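Long-range contacts in beta-N-acetylhexosaminidase (Mycobacterium smegmatis, PDB 4YYF), which probably hydrolyses terminal non-reducing N-acetyl-D-hexosamine residues from N-acetyl-beta-D-hexosaminides, as a member of glycosyl hydrolase family 3: residues 200-205 against 234-239; 245-250 against 281-286; 133-138 against 186-191. The protein carries 1 engineered substitution. All blocks are in the same frame, centred on the assembly; numbering follows the deposited sequence.

Overall arrangement
The three contacts illustrate how a TIM-barrel-type domain is tied together by closures that follow one another along the chain. From the N terminus, interaction 3 comes first: it closes a 47-residue loop by laying helix 179-196 against helix 132-148 in the outer layer. Interaction 1 follows, bringing helix 234-239 back onto strand 199-205 across 28 residues, and interaction 2 then joins strand 246-249 to the chain leading into strand 287-289 across 30. They lie in series, none nested in or crossing another. Interactions 1 and 2 meet within the sheet, through probable backbone hydrogen bonds between Met248 and both Leu202 and Phe205, whereas Leu239 and Pro200 link interaction 1 to helix 179-196 of interaction 3.

Interaction 1: residues 200-205 against 234-239; sequences PVLKHF and VPYRTL
Leu202 and Phe205 pack against Tyr236 and Leu239 in a buried, largely apolar strand-on-helix contact, with helix 234-239 lying outside TIM-barrel strand 199-205. The two elements run roughly antiparallel, at 153°. With Tyr236 CG beside the backbone N (chi1 -65°), the ring reaches from the helix to the strand and offers a face to Phe205. The two rings make a T-shaped pair, planes at 89° and centroids 4.9 Å apart: the edge of Phe205 points into the Tyr236 face, and Phe205 CD2 stands over the ring centre, 3.6 Å from Tyr236 CE1. Leu202 CB meets the same ring obliquely, 3.9 Å from Tyr236 CE1. Farther along the helix, Leu202 CD1 rests on Leu239 CB at 3.7 Å, the two leucines crossing at about a right angle.

The tyrosine hydroxyl ends beside the chain corner at His204, which follows a cis peptide bond. Tyr236 OH comes within 3.0 Å of Phe205 N, but the angle is poor for bonding, and that N-H probably pairs with Met248 O. A water 2.7 Å from Tyr236 OH is its partner instead, with a weak link onward to His204 O. The side chains of Lys203 and His204 start out away from the helix; Lys203 NZ forms a salt bridge with Glu106 and a hydrogen bond to Phe155 O, and His204 ND1 bonds Asp160. Residues 202-205 thus face two environments: aliphatic carbons and an edge-to-face ring pair form the side toward the helix, Lys203 NZ and His204 ND1 have partners outside the contact, and the buried hydroxyl has a water as its hydrogen-bond partner.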
ATOM      1  N   PRO A 200      -8.012   4.962  -0.599  1.00 16.29           N
ATOM      2  CA  PRO A 200      -8.035   3.547  -0.219  1.00 13.80           C
ATOM      3  C   PRO A 200      -7.059   2.722  -1.064  1.00 17.27           C
ATOM      4  O   PRO A 200      -6.746   3.096  -2.202  1.00 15.72           O
ATOM      5  CB  PRO A 200      -9.485   3.134  -0.486  1.00 15.67           C
ATOM      6  CG  PRO A 200      -9.962   4.065  -1.562  1.00 13.43           C
ATOM      7  CD  PRO A 200      -9.131   5.328  -1.496  1.00 15.23           C
ATOM      8  N   VAL A 201      -6.550   1.631  -0.492  1.00 15.11           N
ATOM      9  CA  VAL A 201      -5.590   0.775  -1.197  1.00 14.43           C
ATOM     10  C   VAL A 201      -6.067  -0.679  -1.130  1.00 17.85           C
ATOM     11  O   VAL A 201      -6.090  -1.272  -0.059  1.00 18.11           O
ATOM     12  CB  VAL A 201      -4.172   0.874  -0.591  1.00 12.91           C
ATOM     13  CG1 VAL A 201      -3.156   0.111  -1.481  1.00 10.52           C
ATOM     14  CG2 VAL A 201      -3.730   2.350  -0.435  1.00 11.75           C
ATOM     15  N   LEU A 202      -6.452  -1.236  -2.275  1.00 13.12           N
ATOM     16  CA  LEU A 202      -6.897  -2.629  -2.360  1.00 14.41           C
ATOM     17  C   LEU A 202      -5.704  -3.579  -2.205  1.00 15.97           C
ATOM     18  O   LEU A 202      -4.693  -3.412  -2.882  1.00 17.36           O
ATOM     19  CB  LEU A 202      -7.548  -2.872  -3.722  1.00 14.56           C
ATOM     20  CG  LEU A 202      -8.602  -1.859  -4.180  1.00 16.42           C
ATOM     21  CD1 LEU A 202      -9.029  -2.157  -5.615  1.00 17.28           C
ATOM     22  CD2 LEU A 202      -9.818  -1.894  -3.256  1.00 17.08           C
ATOM     23  N   LYS A 203      -5.810  -4.585  -1.337  1.00 16.29           N
ATOM     24  CA  LYS A 203      -4.667  -5.480  -1.079  1.00 14.53           C
ATOM     25  C   LYS A 203      -5.168  -6.907  -0.795  1.00 17.71           C
ATOM     26  O   LYS A 203      -6.328  -7.060  -0.401  1.00 20.30           O
ATOM     27  CB  LYS A 203      -3.821  -4.928   0.086  1.00 15.77           C
ATOM     28  CG  LYS A 203      -4.494  -5.010   1.454  1.00 18.73           C
ATOM     29  CD  LYS A 203      -3.752  -4.129   2.488  1.00 15.27           C
ATOM     30  CE  LYS A 203      -4.250  -4.392   3.911  1.00 15.18           C
ATOM     31  NZ  LYS A 203      -3.552  -3.513   4.914  1.00 14.43           N
ATOM     32  N   HIS A 204      -4.355  -7.956  -0.986  1.00 17.47           N
ATOM     33  CA  HIS A 204      -2.963  -7.909  -1.446  1.00 15.97           C
ATOM     34  C   HIS A 204      -2.860  -8.593  -2.824  1.00 20.23           C
ATOM     35  O   HIS A 204      -2.904  -9.819  -2.918  1.00 22.09           O
ATOM     36  CB  HIS A 204      -2.040  -8.644  -0.445  1.00 11.44           C
ATOM     37  CG  HIS A 204      -2.129  -8.146   0.968  1.00 15.61           C
ATOM     38  ND1 HIS A 204      -3.125  -8.554   1.848  1.00 19.80           N
ATOM     39  CD2 HIS A 204      -1.346  -7.301   1.680  1.00 13.50           C
ATOM     40  CE1 HIS A 204      -2.956  -7.964   3.009  1.00 18.92           C
ATOM     41  NE2 HIS A 204      -1.875  -7.191   2.941  1.00 18.66           N
ATOM     42  N   PHE A 205      -2.723  -7.804  -3.887  1.00 15.49           N
ATOM     43  CA  PHE A 205      -2.752  -8.301  -5.273  1.00 15.32           C
ATOM     44  C   PHE A 205      -1.577  -9.241  -5.592  1.00 19.44           C
ATOM     45  O   PHE A 205      -0.439  -8.978  -5.192  1.00 19.02           O
ATOM     46  CB  PHE A 205      -2.727  -7.088  -6.216  1.00 14.11           C
ATOM     47  CG  PHE A 205      -2.889  -7.416  -7.675  1.00 16.31           C
ATOM     48  CD1 PHE A 205      -1.780  -7.700  -8.471  1.00 14.73           C
ATOM     49  CD2 PHE A 205      -4.147  -7.377  -8.273  1.00 15.59           C
ATOM     50  CE1 PHE A 205      -1.926  -7.976  -9.832  1.00 16.25           C
ATOM     51  CE2 PHE A 205      -4.293  -7.646  -9.635  1.00 17.10           C
ATOM     52  CZ  PHE A 205      -3.175  -7.944 -10.413  1.00 15.05           C
ATOM     53  N   VAL A 234     -11.246 -11.626  -8.866  1.00 20.57           N
ATOM     54  CA  VAL A 234     -12.567 -11.096  -9.225  1.00 26.32           C
ATOM     55  C   VAL A 234     -12.876  -9.682  -8.678  1.00 23.31           C
ATOM     56  O   VAL A 234     -13.340  -8.827  -9.437  1.00 23.62           O
ATOM     57  CB  VAL A 234     -13.700 -12.116  -8.922  1.00 28.50           C
ATOM     58  CG1 VAL A 234     -15.067 -11.489  -9.116  1.00 31.96           C
ATOM     59  CG2 VAL A 234     -13.544 -13.340  -9.824  1.00 26.26           C
ATOM     60  N   PRO A 235     -12.609  -9.421  -7.379  1.00 22.28           N
ATOM     61  CA  PRO A 235     -12.905  -8.082  -6.847  1.00 18.74           C
ATOM     62  C   PRO A 235     -12.177  -6.937  -7.571  1.00 20.92           C
ATOM     63  O   PRO A 235     -12.753  -5.859  -7.736  1.00 20.32           O
ATOM     64  CB  PRO A 235     -12.430  -8.177  -5.385  1.00 19.53           C
ATOM     65  CG  PRO A 235     -12.592  -9.629  -5.044  1.00 22.32           C
ATOM     66  CD  PRO A 235     -12.209 -10.356  -6.304  1.00 22.37           C
ATOM     67  N   TYR A 236     -10.936  -7.159  -7.993  1.00 15.62           N
ATOM     68  CA  TYR A 236     -10.179  -6.117  -8.689  1.00 19.95           C
ATOM     69  C   TYR A 236     -10.835  -5.678  -9.999  1.00 22.95           C
ATOM     70  O   TYR A 236     -10.677  -4.535 -10.417  1.00 22.51           O
ATOM     71  CB  TYR A 236      -8.739  -6.571  -8.961  1.00 19.52           C
ATOM     72  CG  TYR A 236      -7.922  -6.797  -7.708  1.00 17.63           C
ATOM     73  CD1 TYR A 236      -7.251  -5.748  -7.095  1.00 19.27           C
ATOM     74  CD2 TYR A 236      -7.819  -8.063  -7.137  1.00 18.26           C
ATOM     75  CE1 TYR A 236      -6.498  -5.950  -5.944  1.00 17.48           C
ATOM     76  CE2 TYR A 236      -7.071  -8.272  -5.978  1.00 17.32           C
ATOM     77  CZ  TYR A 236      -6.413  -7.209  -5.396  1.00 19.17           C
ATOM     78  OH  TYR A 236      -5.661  -7.409  -4.250  1.00 19.07           O
ATOM     79  N   ARG A 237     -11.571  -6.585 -10.640  0.59 22.59           N
ATOM     80  CA  ARG A 237     -12.176  -6.287 -11.938  0.59 24.03           C
ATOM     81  C   ARG A 237     -13.081  -5.069 -11.906  0.59 25.01           C
ATOM     82  O   ARG A 237     -13.135  -4.318 -12.868  0.59 25.75           O
ATOM     83  CB  ARG A 237     -12.987  -7.466 -12.459  0.59 24.57           C
ATOM     84  CG  ARG A 237     -12.216  -8.739 -12.729  0.59 28.97           C
ATOM     85  CD  ARG A 237     -13.226  -9.814 -13.080  0.59 32.87           C
ATOM     86  NE  ARG A 237     -12.657 -11.149 -13.245  0.59 38.50           N
ATOM     87  CZ  ARG A 237     -13.394 -12.241 -13.441  0.59 36.06           C
ATOM     88  NH1 ARG A 237     -12.816 -13.425 -13.591  0.59 36.29           N
ATOM     89  NH2 ARG A 237     -14.717 -12.145 -13.485  0.59 30.18           N
ATOM     90  N   THR A 238     -13.808  -4.878 -10.810  1.00 20.59           N
ATOM     91  CA  THR A 238     -14.655  -3.694 -10.696  1.00 22.81           C
ATOM     92  C   THR A 238     -14.057  -2.610  -9.796  1.00 19.69           C
ATOM     93  O   THR A 238     -14.255  -1.429 -10.043  1.00 21.01           O
ATOM     94  CB  THR A 238     -16.092  -4.020 -10.248  1.00 31.12           C
ATOM     95  OG1 THR A 238     -16.057  -4.665  -8.983  1.00 33.52           O
ATOM     96  CG2 THR A 238     -16.771  -4.936 -11.254  1.00 33.96           C
ATOM     97  N   LEU A 239     -13.322  -3.005  -8.763  1.00 14.90           N
ATOM     98  CA  LEU A 239     -12.904  -2.048  -7.745  1.00 18.96           C
ATOM     99  C   LEU A 239     -11.737  -1.157  -8.178  1.00 17.47           C
ATOM    100  O   LEU A 239     -11.607  -0.041  -7.696  1.00 16.75           O
ATOM    101  CB  LEU A 239     -12.582  -2.757  -6.425  1.00 15.91           C
ATOM    102  CG  LEU A 239     -13.771  -3.481  -5.794  1.00 17.81           C
ATOM    103  CD1 LEU A 239     -13.443  -3.968  -4.394  1.00 16.25           C
ATOM    104  CD2 LEU A 239     -14.987  -2.552  -5.769  1.00 20.52           C
TER
HETATM  105  O   HOH W   1      -6.329  -9.783  -3.071  1.00 19.35           O

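Interaction 2: residues 245-250 against 281-286; sequences VAVMVG and PGFGGL
Backbone polar groups of Val245, Val247 and Leu286 are joined in two ways, one direct and one through water. Val247 N donates to Leu286 O at 3.0 Å, a fairly straight bond (160° at the hydrogen) that meets the acceptor nearly head-on. Nearby, Val245 O and Leu286 N lie 4.4 Å apart, and a water fills the interval, donating to Val245 O at 2.7 Å and accepting from Leu286 N at 2.9 Å. The pairing sits at the start of the parallel alignment of strands 246-249 and 287-289, neighbours in the barrel sheet.

Most of the apolar contact gathers on Phe283, although Ala246 CB also meets Leu286 CB, at 4.1 Å. Val247 CG2 makes a CH-pi contact over one face, 4.1 Å from the Phe283 ring centroid, while Gly285 N lies over the opposite face, so the ring is sandwiched between a methyl and the backbone of its own loop. Val245 O approaches in the ring plane, 3.5 Å from Phe283 CZ, and Val245 CG1 touches Phe283 CE1 at 3.9 Å. Phe283 CG stands anti to the backbone N (chi1 -180°), which carries the ring from the loop to the strand. Beyond it, Leu273 of helix 267-275 also packs on Phe283.

Directional bonds, one with water as a spacer, thus define the backbone pairing, while a ring held on both faces and at its edge packs the incoming loop against the strand.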
ATOM      1  N   VAL A 245      -8.154   5.306  -6.311  1.00 14.48           N
ATOM      2  CA  VAL A 245      -7.905   4.054  -5.629  1.00 14.70           C
ATOM      3  C   VAL A 245      -6.477   3.647  -5.976  1.00 14.68           C
ATOM      4  O   VAL A 245      -5.959   4.013  -7.031  1.00 15.02           O
ATOM      5  CB  VAL A 245      -8.938   2.964  -6.060  1.00 16.44           C
ATOM      6  CG1 VAL A 245      -8.704   2.526  -7.508  1.00 14.48           C
ATOM      7  CG2 VAL A 245      -8.901   1.757  -5.110  1.00 16.86           C
ATOM      8  N   ALA A 246      -5.836   2.927  -5.068  1.00 12.40           N
ATOM      9  CA  ALA A 246      -4.499   2.393  -5.291  1.00 13.73           C
ATOM     10  C   ALA A 246      -4.566   0.892  -5.082  1.00 14.24           C
ATOM     11  O   ALA A 246      -5.561   0.378  -4.594  1.00 16.20           O
ATOM     12  CB  ALA A 246      -3.476   3.021  -4.343  1.00 12.67           C
ATOM     13  N   VAL A 247      -3.508   0.190  -5.468  1.00 12.42           N
ATOM     14  CA  VAL A 247      -3.429  -1.249  -5.259  1.00 13.43           C
ATOM     15  C   VAL A 247      -2.113  -1.532  -4.543  1.00 15.10           C
ATOM     16  O   VAL A 247      -1.108  -0.879  -4.823  1.00 15.55           O
ATOM     17  CB  VAL A 247      -3.474  -2.007  -6.603  1.00 15.74           C
ATOM     18  CG1 VAL A 247      -3.140  -3.521  -6.419  1.00 14.53           C
ATOM     19  CG2 VAL A 247      -4.849  -1.839  -7.289  1.00 16.35           C
HETATM   20  N   MSE A 248      -2.128  -2.476  -3.600  1.00 14.08           N
HETATM   21  CA  MSE A 248      -0.893  -2.977  -2.996  1.00 14.04           C
HETATM   22  C   MSE A 248      -0.634  -4.418  -3.436  1.00 17.02           C
HETATM   23  O   MSE A 248      -1.509  -5.278  -3.319  1.00 16.90           O
HETATM   24  CB  MSE A 248      -0.977  -2.939  -1.469  1.00 11.38           C
HETATM   25  CG  MSE A 248       0.246  -3.566  -0.760  1.00 16.73           C
HETATM   26 SE   MSE A 248       0.097  -3.407   1.196  0.74 21.53          SE
HETATM   27  CE  MSE A 248       0.577  -1.560   1.340  1.00 18.55           C
ATOM     28  N   VAL A 249       0.575  -4.681  -3.924  1.00 17.58           N
ATOM     29  CA  VAL A 249       0.960  -6.025  -4.359  1.00 16.15           C
ATOM     30  C   VAL A 249       1.649  -6.760  -3.210  1.00 19.18           C
ATOM     31  O   VAL A 249       2.525  -6.200  -2.555  1.00 19.39           O
ATOM     32  CB  VAL A 249       1.907  -5.960  -5.574  1.00 14.77           C
ATOM     33  CG1 VAL A 249       2.370  -7.357  -5.961  1.00 17.54           C
ATOM     34  CG2 VAL A 249       1.208  -5.310  -6.755  1.00 13.39           C
ATOM     35  N   GLY A 250       1.252  -8.006  -2.952  1.00 19.52           N
ATOM     36  CA  GLY A 250       1.830  -8.762  -1.851  1.00 17.64           C
ATOM     37  C   GLY A 250       3.057  -9.558  -2.276  1.00 22.36           C
ATOM     38  O   GLY A 250       3.479  -9.483  -3.430  1.00 19.95           O
ATOM     39  N   PRO A 281     -10.201  -3.796 -16.497  1.00 28.81           N
ATOM     40  CA  PRO A 281      -9.517  -2.792 -17.315  1.00 28.53           C
ATOM     41  C   PRO A 281      -8.110  -2.539 -16.782  1.00 24.76           C
ATOM     42  O   PRO A 281      -7.913  -2.575 -15.565  1.00 22.03           O
ATOM     43  CB  PRO A 281     -10.387  -1.543 -17.137  1.00 29.13           C
ATOM     44  CG  PRO A 281     -11.165  -1.797 -15.868  1.00 36.87           C
ATOM     45  CD  PRO A 281     -11.411  -3.263 -15.854  1.00 31.95           C
ATOM     46  N   GLY A 282      -7.152  -2.298 -17.679  1.00 18.70           N
ATOM     47  CA  GLY A 282      -5.778  -2.036 -17.281  1.00 19.80           C
ATOM     48  C   GLY A 282      -5.712  -0.879 -16.298  1.00 21.93           C
ATOM     49  O   GLY A 282      -6.326   0.169 -16.521  1.00 25.71           O
ATOM     50  N   PHE A 283      -4.968  -1.066 -15.212  1.00 16.94           N
ATOM     51  CA  PHE A 283      -4.954  -0.104 -14.112  1.00 14.46           C
ATOM     52  C   PHE A 283      -3.807   0.881 -14.263  1.00 18.44           C
ATOM     53  O   PHE A 283      -2.648   0.477 -14.387  1.00 19.66           O
ATOM     54  CB  PHE A 283      -4.838  -0.854 -12.776  1.00 14.20           C
ATOM     55  CG  PHE A 283      -4.819   0.044 -11.567  1.00 17.47           C
ATOM     56  CD1 PHE A 283      -5.916   0.844 -11.260  1.00 17.30           C
ATOM     57  CD2 PHE A 283      -3.718   0.067 -10.723  1.00 18.83           C
ATOM     58  CE1 PHE A 283      -5.910   1.664 -10.134  1.00 16.28           C
ATOM     59  CE2 PHE A 283      -3.697   0.885  -9.595  1.00 16.42           C
ATOM     60  CZ  PHE A 283      -4.797   1.679  -9.299  1.00 15.42           C
ATOM     61  N   GLY A 284      -4.129   2.173 -14.238  1.00 20.22           N
ATOM     62  CA  GLY A 284      -3.132   3.211 -14.433  1.00 13.79           C
ATOM     63  C   GLY A 284      -2.808   3.994 -13.171  1.00 15.56           C
ATOM     64  O   GLY A 284      -2.014   4.925 -13.210  1.00 18.80           O
ATOM     65  N   GLY A 285      -3.409   3.614 -12.048  1.00 15.77           N
ATOM     66  CA  GLY A 285      -3.172   4.315 -10.803  1.00 15.14           C
ATOM     67  C   GLY A 285      -1.970   3.828 -10.014  1.00 14.16           C
ATOM     68  O   GLY A 285      -1.115   3.082 -10.513  1.00 15.76           O
ATOM     69  N   LEU A 286      -1.915   4.266  -8.762  1.00 14.34           N
ATOM     70  CA  LEU A 286      -0.762   4.066  -7.907  1.00 14.58           C
ATOM     71  C   LEU A 286      -0.695   2.643  -7.369  1.00 15.17           C
ATOM     72  O   LEU A 286      -1.693   2.087  -6.899  1.00 15.46           O
ATOM     73  CB  LEU A 286      -0.835   5.046  -6.735  1.00 16.54           C
ATOM     74  CG  LEU A 286       0.436   5.260  -5.921  1.00 19.52           C
ATOM     75  CD1 LEU A 286       1.493   5.886  -6.819  1.00 13.75           C
ATOM     76  CD2 LEU A 286       0.147   6.147  -4.704  1.00 17.52           C
TER
HETATM   77  O   HOH W   2      -4.192   5.826  -7.845  1.00 19.01           O

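Interaction 3: residues 133-138 against 186-191; sequences DEVYGI and AGAYAR
Near Tyr136 and Ala188, whose CA atoms are 4.7 Å apart, helices 133-138 and 186-191 run in broadly the same direction, with axes approaching to 7.4 Å and a signed crossing angle of -31°. They belong to neighbouring helices, 132-148 and 179-196, of the outer layer of the TIM-barrel fold; the second is the helix of the beta-alpha-beta crossover from strand 153-154 to strand 199-205.

The close approach is made at Ala188, which presents only a methyl to the other helix, its CB lying 4.2 Å from Tyr136 CB. Ala188 O lies near the Tyr136 ring plane, at its edge, while also approaching the backbone at Tyr136 CA.

On the solvent side of this seam, Arg191 lies across Tyr136. Its chain leaves extended and then bends at chi3 (43°), which lays the guanidinium flat over the ring: the planes differ by only 3° and the centres are 4.3 Å apart. The stack is offset, with Arg191 NH1 above the rim of the ring, a geometry in which the cation can be stabilised by the aromatic face while its N-H groups still point outward in their own plane. Asp133 OD1 stands 4.5 Å from Arg191 NH2, too far for a salt bridge, although the opposite charges may attract weakly. The tyrosine is also anchored at its far end, where its hydroxyl bonds Asp195.

On the buried side of the seam, Val135 and Tyr189 cross at about a right angle, and Leu126 of helix 123-129 adds to the packing on Val135. The Tyr189 hydroxyl bonds Gln120, while Val135 CG1 meets the tyrosine at the ring edge, 3.7 Å from Tyr189 CD2.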
ATOM      1  N   ASP A 133     -24.518  -0.968   2.776  1.00 21.08           N
ATOM      2  CA  ASP A 133     -24.713   0.473   2.974  1.00 25.19           C
ATOM      3  C   ASP A 133     -24.244   0.911   4.354  1.00 24.22           C
ATOM      4  O   ASP A 133     -23.715   2.018   4.523  1.00 22.00           O
ATOM      5  CB  ASP A 133     -26.177   0.874   2.778  1.00 29.38           C
ATOM      6  CG  ASP A 133     -26.612   0.808   1.324  1.00 43.91           C
ATOM      7  OD1 ASP A 133     -25.731   0.812   0.436  1.00 45.22           O
ATOM      8  OD2 ASP A 133     -27.839   0.756   1.072  1.00 49.74           O
ATOM      9  N   GLU A 134     -24.453   0.044   5.341  1.00 20.68           N
ATOM     10  CA  GLU A 134     -23.963   0.298   6.696  1.00 19.86           C
ATOM     11  C   GLU A 134     -22.440   0.319   6.743  1.00 18.48           C
ATOM     12  O   GLU A 134     -21.842   1.139   7.455  1.00 21.02           O
ATOM     13  CB  GLU A 134     -24.516  -0.744   7.675  1.00 18.96           C
ATOM     14  CG  GLU A 134     -25.987  -0.556   7.978  1.00 24.20           C
ATOM     15  CD  GLU A 134     -26.549  -1.628   8.882  1.00 28.40           C
ATOM     16  OE1 GLU A 134     -26.273  -2.818   8.646  1.00 26.50           O
ATOM     17  OE2 GLU A 134     -27.270  -1.278   9.834  1.00 33.80           O
ATOM     18  N   VAL A 135     -21.808  -0.579   5.989  1.00 17.61           N
ATOM     19  CA  VAL A 135     -20.341  -0.625   5.946  1.00 16.72           C
ATOM     20  C   VAL A 135     -19.800   0.640   5.278  1.00 19.43           C
ATOM     21  O   VAL A 135     -18.787   1.201   5.716  1.00 18.18           O
ATOM     22  CB  VAL A 135     -19.812  -1.926   5.254  1.00 18.01           C
ATOM     23  CG1 VAL A 135     -18.307  -1.858   5.030  1.00 17.81           C
ATOM     24  CG2 VAL A 135     -20.146  -3.153   6.104  1.00 19.22           C
ATOM     25  N   TYR A 136     -20.494   1.115   4.243  1.00 19.93           N
ATOM     26  CA  TYR A 136     -20.122   2.381   3.617  1.00 19.41           C
ATOM     27  C   TYR A 136     -20.081   3.498   4.668  1.00 15.55           C
ATOM     28  O   TYR A 136     -19.104   4.246   4.752  1.00 13.98           O
ATOM     29  CB  TYR A 136     -21.086   2.759   2.481  1.00 17.83           C
ATOM     30  CG  TYR A 136     -20.909   4.197   2.039  1.00 19.55           C
ATOM     31  CD1 TYR A 136     -19.875   4.558   1.186  1.00 19.46           C
ATOM     32  CD2 TYR A 136     -21.769   5.195   2.487  1.00 19.70           C
ATOM     33  CE1 TYR A 136     -19.700   5.880   0.787  1.00 19.90           C
ATOM     34  CE2 TYR A 136     -21.602   6.521   2.102  1.00 21.14           C
ATOM     35  CZ  TYR A 136     -20.567   6.855   1.256  1.00 24.34           C
ATOM     36  OH  TYR A 136     -20.401   8.167   0.869  1.00 21.72           O
ATOM     37  N   GLY A 137     -21.139   3.588   5.465  1.00 15.34           N
ATOM     38  CA  GLY A 137     -21.249   4.613   6.495  1.00 19.30           C
ATOM     39  C   GLY A 137     -20.180   4.492   7.566  1.00 18.75           C
ATOM     40  O   GLY A 137     -19.666   5.493   8.060  1.00 14.82           O
ATOM     41  N   ILE A 138     -19.846   3.261   7.939  1.00 17.01           N
ATOM     42  CA  ILE A 138     -18.793   3.043   8.924  1.00 18.95           C
ATOM     43  C   ILE A 138     -17.442   3.527   8.388  1.00 18.10           C
ATOM     44  O   ILE A 138     -16.696   4.221   9.092  1.00 17.25           O
ATOM     45  CB  ILE A 138     -18.707   1.566   9.315  1.00 18.13           C
ATOM     46  CG1 ILE A 138     -19.927   1.177  10.152  1.00 16.78           C
ATOM     47  CG2 ILE A 138     -17.434   1.299  10.092  1.00 15.87           C
ATOM     48  CD1 ILE A 138     -20.035  -0.323  10.430  1.00 21.73           C
ATOM     49  N   ALA A 186     -16.059  -4.859   0.389  1.00 15.52           N
ATOM     50  CA  ALA A 186     -14.827  -4.074   0.273  1.00 16.54           C
ATOM     51  C   ALA A 186     -15.067  -2.844  -0.606  1.00 14.02           C
ATOM     52  O   ALA A 186     -14.499  -1.771  -0.374  1.00 17.26           O
ATOM     53  CB  ALA A 186     -13.690  -4.913  -0.289  1.00 15.51           C
ATOM     54  N   GLY A 187     -15.890  -3.007  -1.634  1.00 14.05           N
ATOM     55  CA  GLY A 187     -16.227  -1.883  -2.496  1.00 15.98           C
ATOM     56  C   GLY A 187     -16.872  -0.756  -1.707  1.00 15.88           C
ATOM     57  O   GLY A 187     -16.555   0.428  -1.901  1.00 18.24           O
ATOM     58  N   ALA A 188     -17.767  -1.129  -0.803  1.00 15.45           N
ATOM     59  CA  ALA A 188     -18.443  -0.168   0.056  1.00 14.76           C
ATOM     60  C   ALA A 188     -17.438   0.483   0.986  1.00 15.78           C
ATOM     61  O   ALA A 188     -17.493   1.700   1.215  1.00 14.94           O
ATOM     62  CB  ALA A 188     -19.564  -0.851   0.869  1.00 15.40           C
ATOM     63  N   TYR A 189     -16.519  -0.319   1.515  1.00 15.32           N
ATOM     64  CA  TYR A 189     -15.539   0.198   2.461  1.00 16.86           C
ATOM     65  C   TYR A 189     -14.621   1.188   1.740  1.00 16.76           C
ATOM     66  O   TYR A 189     -14.294   2.251   2.274  1.00 14.63           O
ATOM     67  CB  TYR A 189     -14.730  -0.937   3.136  1.00 15.32           C
ATOM     68  CG  TYR A 189     -14.174  -0.532   4.494  1.00 16.01           C
ATOM     69  CD1 TYR A 189     -13.015   0.234   4.594  1.00 18.69           C
ATOM     70  CD2 TYR A 189     -14.825  -0.887   5.675  1.00 17.06           C
ATOM     71  CE1 TYR A 189     -12.518   0.636   5.848  1.00 16.93           C
ATOM     72  CE2 TYR A 189     -14.324  -0.499   6.933  1.00 15.23           C
ATOM     73  CZ  TYR A 189     -13.176   0.256   7.000  1.00 19.24           C
ATOM     74  OH  TYR A 189     -12.683   0.651   8.228  1.00 19.82           O
ATOM     75  N   ALA A 190     -14.204   0.836   0.529  1.00 15.42           N
ATOM     76  CA  ALA A 190     -13.312   1.708  -0.243  1.00 15.13           C
ATOM     77  C   ALA A 190     -14.022   3.014  -0.585  1.00 17.68           C
ATOM     78  O   ALA A 190     -13.420   4.095  -0.537  1.00 14.98           O
ATOM     79  CB  ALA A 190     -12.810   1.003  -1.510  1.00 10.86           C
ATOM     80  N   ARG A 191     -15.310   2.908  -0.913  1.00 13.95           N
ATOM     81  CA  ARG A 191     -16.098   4.063  -1.321  1.00 15.22           C
ATOM     82  C   ARG A 191     -16.250   5.041  -0.144  1.00 16.72           C
ATOM     83  O   ARG A 191     -16.206   6.262  -0.330  1.00 15.68           O
ATOM     84  CB  ARG A 191     -17.461   3.595  -1.878  1.00 15.53           C
ATOM     85  CG  ARG A 191     -18.304   4.693  -2.514  1.00 22.11           C
ATOM     86  CD  ARG A 191     -19.473   4.117  -3.327  1.00 27.84           C
ATOM     87  NE  ARG A 191     -20.148   3.008  -2.646  1.00 34.66           N
ATOM     88  CZ  ARG A 191     -21.251   3.126  -1.911  1.00 39.37           C
ATOM     89  NH1 ARG A 191     -21.830   4.313  -1.748  1.00 36.32           N
ATOM     90  NH2 ARG A 191     -21.778   2.047  -1.340  1.00 41.37           N
TER